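Local coordinates for xylose isomerase-like TIM barrel domain-containing protein (Thermus thermophilus, PDB 3AYV) that is of unknown function but has a TIM barrel fold that binds zinc, and is probably involved in protection against oxidative stress, at residues D2-F7 with G89-V94; G25-L30 with H185-D190. All blocks are in the same frame, centred on the assembly; numbering follows the deposited sequence.

Contact 1 (D2-F7 with G89-V94); sequences DVRLAF and GADRAV
R4 and D91 meet inside the barrel from backbones that stay far apart, the nearest CA atoms, those of R4 and R92, being 12.1 Å from each other. The gap is spanned by the long arginine, whose chain is extended from CG to NE; CG stands anti to the carbonyl carbon (chi1 -48°), and the guanidinium is carried inward to meet the aspartate, which approaches from the opposite direction. The grip is end-on: NH1 of R4 gives a hydrogen bond to OD1 of D91 at 2.9 Å, and NH2 of R4 gives one to OD2 of D91 at 2.7 Å. Both are almost straight and lie in the guanidinium plane, but the two flat groups are turned 23° against each other, and each oxygen is met on its syn side, somewhat out of the carboxylate plane. A second carboxylate takes the neighbouring edge. NE of R4 bonds OD1 of D2 at 2.9 Å, nearly in the guanidinium plane, while NH2 of R4 reaches OD2 of D2 at 2.9 Å along a more bent line (151°). NH2 thus serves both aspartates, and four bonds fix the rotation of this buried guanidinium. Its charge probably offsets the repulsion between D2 OD2 and D91 OD2, 5.0 Å apart. OD2 of D2 is also hydrogen-bonded to OG1 of T219. A leucine in place of R4 would offer neither carboxylate a donor, so D2 and D91 would probably be left without their shared counter-charge, and D91 would be freer to turn. The salt-bridge network lies toward the N-terminal ends of the parallel barrel strands: R4 and D91 both touch S53 of strand 52-55, R4 also packs on T219 of strand 219-222, and helix 12-22 covers L5 and F7 on the outside.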
loop_
_atom_site.group_PDB
_atom_site.type_symbol
_atom_site.label_atom_id
_atom_site.label_comp_id
_atom_site.label_asym_id
_atom_site.label_seq_id
_atom_site.Cartn_x
_atom_site.Cartn_y
_atom_site.Cartn_z
ATOM N N ASP A 2 -2.193 -3.943 15.178
ATOM C CA ASP A 2 -1.890 -2.668 14.558
ATOM C C ASP A 2 -2.812 -2.539 13.335
ATOM O O ASP A 2 -2.502 -3.076 12.272
ATOM C CB ASP A 2 -0.413 -2.645 14.129
ATOM C CG ASP A 2 0.014 -1.323 13.504
ATOM O OD1 ASP A 2 -0.820 -0.405 13.323
ATOM O OD2 ASP A 2 1.227 -1.208 13.183
ATOM N N VAL A 3 -3.943 -1.864 13.524
ATOM C CA VAL A 3 -4.966 -1.741 12.483
ATOM C C VAL A 3 -5.118 -0.278 12.174
ATOM O O VAL A 3 -5.292 0.542 13.079
ATOM C CB VAL A 3 -6.343 -2.360 12.889
ATOM C CG1 VAL A 3 -7.277 -2.403 11.684
ATOM C CG2 VAL A 3 -6.164 -3.770 13.420
ATOM N N ARG A 4 -5.031 0.054 10.886
ATOM C CA ARG A 4 -4.972 1.426 10.457
ATOM C C ARG A 4 -6.065 1.650 9.423
ATOM O O ARG A 4 -6.467 0.705 8.731
ATOM C CB ARG A 4 -3.614 1.734 9.822
ATOM C CG ARG A 4 -2.436 1.258 10.651
ATOM C CD ARG A 4 -1.173 2.000 10.375
ATOM N NE ARG A 4 -0.081 1.448 11.194
ATOM C CZ ARG A 4 1.208 1.707 10.988
ATOM N NH1 ARG A 4 1.584 2.502 9.987
ATOM N NH2 ARG A 4 2.127 1.161 11.771
ATOM N N LEU A 5 -6.549 2.885 9.338
ATOM C CA LEU A 5 -7.498 3.274 8.288
ATOM C C LEU A 5 -6.828 4.045 7.152
ATOM O O LEU A 5 -6.140 5.036 7.389
ATOM C CB LEU A 5 -8.640 4.119 8.874
ATOM C CG LEU A 5 -9.716 4.530 7.868
ATOM C CD1 LEU A 5 -10.497 3.329 7.339
ATOM C CD2 LEU A 5 -10.657 5.551 8.512
ATOM N N ALA A 6 -7.051 3.590 5.923
ATOM C CA ALA A 6 -6.639 4.329 4.722
ATOM C C ALA A 6 -7.595 5.475 4.446
ATOM O O ALA A 6 -8.796 5.277 4.447
ATOM C CB ALA A 6 -6.597 3.386 3.497
ATOM N N PHE A 7 -7.054 6.659 4.200
ATOM C CA PHE A 7 -7.841 7.805 3.722
ATOM C C PHE A 7 -6.912 8.745 2.968
ATOM O O PHE A 7 -5.720 8.821 3.267
ATOM C CB PHE A 7 -8.525 8.553 4.902
ATOM C CG PHE A 7 -7.562 9.025 5.969
ATOM C CD1 PHE A 7 -7.197 8.182 7.004
ATOM C CD2 PHE A 7 -7.016 10.303 5.919
ATOM C CE1 PHE A 7 -6.289 8.602 7.984
ATOM C CE2 PHE A 7 -6.101 10.748 6.895
ATOM C CZ PHE A 7 -5.758 9.901 7.946
ATOM N N GLY A 89 6.136 11.819 10.359
ATOM C CA GLY A 89 6.618 10.734 11.218
ATOM C C GLY A 89 6.130 9.342 10.828
ATOM O O GLY A 89 5.917 8.483 11.686
ATOM N N ALA A 90 5.948 9.108 9.525
ATOM C CA ALA A 90 5.500 7.797 9.042
ATOM C C ALA A 90 6.516 6.724 9.300
ATOM O O ALA A 90 7.726 6.959 9.159
ATOM C CB ALA A 90 5.189 7.865 7.513
ATOM N N ASP A 91 6.047 5.543 9.670
ATOM C CA ASP A 91 6.953 4.406 9.825
ATOM C C ASP A 91 7.218 3.730 8.479
ATOM O O ASP A 91 8.334 3.273 8.222
ATOM C CB ASP A 91 6.500 3.409 10.915
ATOM C CG ASP A 91 5.120 2.758 10.638
ATOM O OD1 ASP A 91 4.412 3.103 9.654
ATOM O OD2 ASP A 91 4.750 1.863 11.434
ATOM N N ARG A 92 6.197 3.743 7.616
ATOM C CA ARG A 92 6.260 3.026 6.325
ATOM C C ARG A 92 5.651 3.875 5.215
ATOM O O ARG A 92 4.796 4.742 5.476
ATOM C CB ARG A 92 5.463 1.719 6.439
ATOM C CG ARG A 92 6.055 0.720 7.411
ATOM C CD ARG A 92 5.021 -0.250 7.978
ATOM N NE ARG A 92 5.720 -1.271 8.764
ATOM C CZ ARG A 92 5.349 -2.542 8.881
ATOM N NH1 ARG A 92 4.278 -2.999 8.253
ATOM N NH2 ARG A 92 6.082 -3.369 9.628
ATOM N N ALA A 93 6.081 3.617 3.968
ATOM C CA ALA A 93 5.511 4.302 2.798
ATOM C C ALA A 93 5.283 3.239 1.753
ATOM O O ALA A 93 6.201 2.447 1.442
ATOM C CB ALA A 93 6.461 5.400 2.249
ATOM N N VAL A 94 4.077 3.223 1.197
ATOM C CA VAL A 94 3.681 2.149 0.273
ATOM C C VAL A 94 3.600 2.735 -1.129
ATOM O O VAL A 94 3.143 3.874 -1.304
ATOM C CB VAL A 94 2.284 1.594 0.651
ATOM C CG1 VAL A 94 1.858 0.496 -0.333
ATOM C CG2 VAL A 94 2.294 1.027 2.093
#

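Contact 2 (G25-L30 with H185-D190); sequences GAEVYL and HLHLND. With ZN (zinc ion), chain F.
A His-carboxylate hydrogen bond between E27 and H187 backs the zinc site of this TIM barrel, with the ligand H187 gripped at two corners of its ring. ND1 of H187 binds zinc at 2.4 Å, while NE2 of H187 donates to OE1 of E27 at 2.7 Å. That bond uses the syn lone pair of OE1 but is bent, at 140°, and the carboxylate oxygen is tilted from the imidazole plane; the two flat groups stand 62° apart. E27 is therefore a second-shell residue that helps fix the rotation of a first-shell one. Its CG lies anti to the backbone N (chi1 -178°) and the chain runs on extended toward H187. CA of E27 and CA of H187 are 10.2 Å apart. The other oxygen, OE2, is hydrogen-bonded to OG of S53, so both ends of this buried carboxylate are held. H185 comes in from the direction opposite to E27, its ring nearly coplanar with the carboxylate. Two waters, at 2.5 and 2.4 Å from the zinc, share the metal with H187, E136, D162 and E223. Strands 3-8 and 219-222 separate 25-29 from 185-188 round the closed barrel, and the side chains meet in its interior; V94 of strand 92-96 and V221 of strand 219-222 pack against all three of E27, H185 and H187.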
loop_
_atom_site.group_PDB
_atom_site.type_symbol
_atom_site.label_atom_id
_atom_site.label_comp_id
_atom_site.label_asym_id
_atom_site.label_seq_id
_atom_site.Cartn_x
_atom_site.Cartn_y
_atom_site.Cartn_z
ATOM N N GLY A 25 -5.045 3.343 13.745
ATOM C CA GLY A 25 -3.931 4.095 13.190
ATOM C C GLY A 25 -4.322 4.673 11.822
ATOM O O GLY A 25 -5.488 4.596 11.401
ATOM N N ALA A 26 -3.348 5.250 11.120
ATOM C CA ALA A 26 -3.640 5.925 9.860
ATOM C C ALA A 26 -2.695 5.472 8.754
ATOM O O ALA A 26 -1.516 5.262 9.003
ATOM C CB ALA A 26 -3.519 7.431 10.033
ATOM N N GLU A 27 -3.232 5.332 7.541
ATOM C CA GLU A 27 -2.379 5.308 6.351
ATOM C C GLU A 27 -2.904 6.355 5.390
ATOM O O GLU A 27 -3.987 6.197 4.800
ATOM C CB GLU A 27 -2.338 3.923 5.698
ATOM C CG GLU A 27 -1.397 3.920 4.503
ATOM C CD GLU A 27 -0.842 2.566 4.185
ATOM O OE1 GLU A 27 -1.258 1.994 3.166
ATOM O OE2 GLU A 27 0.013 2.076 4.948
ATOM N N VAL A 28 -2.148 7.434 5.247
ATOM C CA VAL A 28 -2.615 8.602 4.530
ATOM C C VAL A 28 -2.107 8.599 3.096
ATOM O O VAL A 28 -0.899 8.545 2.856
ATOM C CB VAL A 28 -2.115 9.906 5.184
ATOM C CG1 VAL A 28 -2.815 11.102 4.508
ATOM C CG2 VAL A 28 -2.395 9.898 6.691
ATOM N N TYR A 29 -3.034 8.675 2.150
ATOM C CA TYR A 29 -2.640 8.777 0.756
ATOM C C TYR A 29 -2.332 10.218 0.413
ATOM O O TYR A 29 -3.122 11.132 0.680
ATOM C CB TYR A 29 -3.737 8.198 -0.137
ATOM C CG TYR A 29 -3.664 8.686 -1.570
ATOM C CD1 TYR A 29 -2.728 8.158 -2.464
ATOM C CD2 TYR A 29 -4.576 9.627 -2.046
ATOM C CE1 TYR A 29 -2.674 8.589 -3.799
ATOM C CE2 TYR A 29 -4.537 10.069 -3.376
ATOM C CZ TYR A 29 -3.596 9.541 -4.249
ATOM O OH TYR A 29 -3.595 9.978 -5.571
ATOM N N LEU A 30 -1.163 10.427 -0.183
ATOM C CA LEU A 30 -0.673 11.772 -0.427
ATOM C C LEU A 30 -1.165 12.275 -1.794
ATOM O O LEU A 30 -0.453 12.139 -2.799
ATOM C CB LEU A 30 0.862 11.821 -0.296
ATOM C CG LEU A 30 1.430 11.261 1.020
ATOM C CD1 LEU A 30 2.968 11.383 1.055
ATOM C CD2 LEU A 30 0.849 12.009 2.215
ATOM N N HIS A 185 3.022 -6.084 5.638
ATOM C CA HIS A 185 2.024 -5.017 5.633
ATOM C C HIS A 185 0.903 -5.570 4.786
ATOM O O HIS A 185 1.148 -6.134 3.708
ATOM C CB HIS A 185 2.618 -3.786 4.945
ATOM C CG HIS A 185 2.087 -2.479 5.426
ATOM N ND1 HIS A 185 1.266 -1.684 4.655
ATOM C CD2 HIS A 185 2.301 -1.796 6.572
ATOM C CE1 HIS A 185 1.001 -0.563 5.303
ATOM N NE2 HIS A 185 1.605 -0.618 6.480
ATOM N N LEU A 186 -0.327 -5.469 5.277
ATOM C CA LEU A 186 -1.455 -5.997 4.516
ATOM C C LEU A 186 -2.476 -4.930 4.252
ATOM O O LEU A 186 -2.815 -4.143 5.147
ATOM C CB LEU A 186 -2.099 -7.212 5.204
ATOM C CG LEU A 186 -1.205 -8.440 5.005
ATOM C CD1 LEU A 186 -0.342 -8.655 6.237
ATOM C CD2 LEU A 186 -1.988 -9.703 4.594
ATOM N N HIS A 187 -2.920 -4.874 2.999
ATOM C CA HIS A 187 -4.019 -4.006 2.608
ATOM C C HIS A 187 -5.270 -4.855 2.568
ATOM O O HIS A 187 -5.363 -5.799 1.781
ATOM C CB HIS A 187 -3.733 -3.371 1.249
ATOM C CG HIS A 187 -2.903 -2.131 1.333
ATOM N ND1 HIS A 187 -2.642 -1.341 0.237
ATOM C CD2 HIS A 187 -2.301 -1.522 2.385
ATOM C CE1 HIS A 187 -1.878 -0.321 0.597
ATOM N NE2 HIS A 187 -1.669 -0.400 1.898
ATOM N N LEU A 188 -6.218 -4.530 3.441
ATOM C CA LEU A 188 -7.393 -5.377 3.653
ATOM C C LEU A 188 -8.679 -4.743 3.181
ATOM O O LEU A 188 -8.943 -3.579 3.468
ATOM C CB LEU A 188 -7.544 -5.705 5.131
ATOM C CG LEU A 188 -6.375 -6.470 5.781
ATOM C CD1 LEU A 188 -6.768 -6.652 7.253
ATOM C CD2 LEU A 188 -6.191 -7.809 5.118
ATOM N N ASN A 189 -9.452 -5.528 2.445
ATOM C CA ASN A 189 -10.823 -5.192 2.073
ATOM C C ASN A 189 -11.411 -6.417 1.397
ATOM O O ASN A 189 -10.743 -7.453 1.368
ATOM C CB ASN A 189 -10.886 -3.922 1.192
ATOM C CG ASN A 189 -10.061 -4.033 -0.085
ATOM O OD1 ASN A 189 -9.978 -5.100 -0.699
ATOM N ND2 ASN A 189 -9.441 -2.919 -0.486
ATOM N N ASP A 190 -12.644 -6.316 0.882
ATOM C CA ASP A 190 -13.216 -7.404 0.114
ATOM C C ASP A 190 -13.752 -6.921 -1.240
ATOM O O ASP A 190 -13.924 -5.723 -1.473
ATOM C CB ASP A 190 -14.294 -8.157 0.915
ATOM C CG ASP A 190 -14.251 -9.662 0.679
ATOM O OD1 ASP A 190 -13.672 -10.108 -0.338
ATOM O OD2 ASP A 190 -14.862 -10.420 1.473
HETATM ZN ZN ZN F . -3.993 -1.773 -1.724
HETATM O O HOH W 1 -3.792 0.743 -1.861
HETATM O O HOH W 2 -5.955 -0.746 -2.701
#

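How the contacts relate
Contacts 1 and 2 are stacked within one barrel interior, their centres 6 Å apart. Strands 3-8 and 25-29 are neighbours in the sheet and join the contacts directly: G25 N lies 2.9 Å from V3 O, and L5 N lies 2.9 Å from G25 O, both probable hydrogen bonds. CD of R4 also packs on O of A26 at 3.6 Å. S53 is shared by the two contacts. Contact 2 holds H187, one of the zinc ligands, whereas contact 1 lies nearer the N-terminal ends of the strands, farther from the metal, the side chain of R4 being about 8 Å from that of H187 and about 12 Å from a bound zinc.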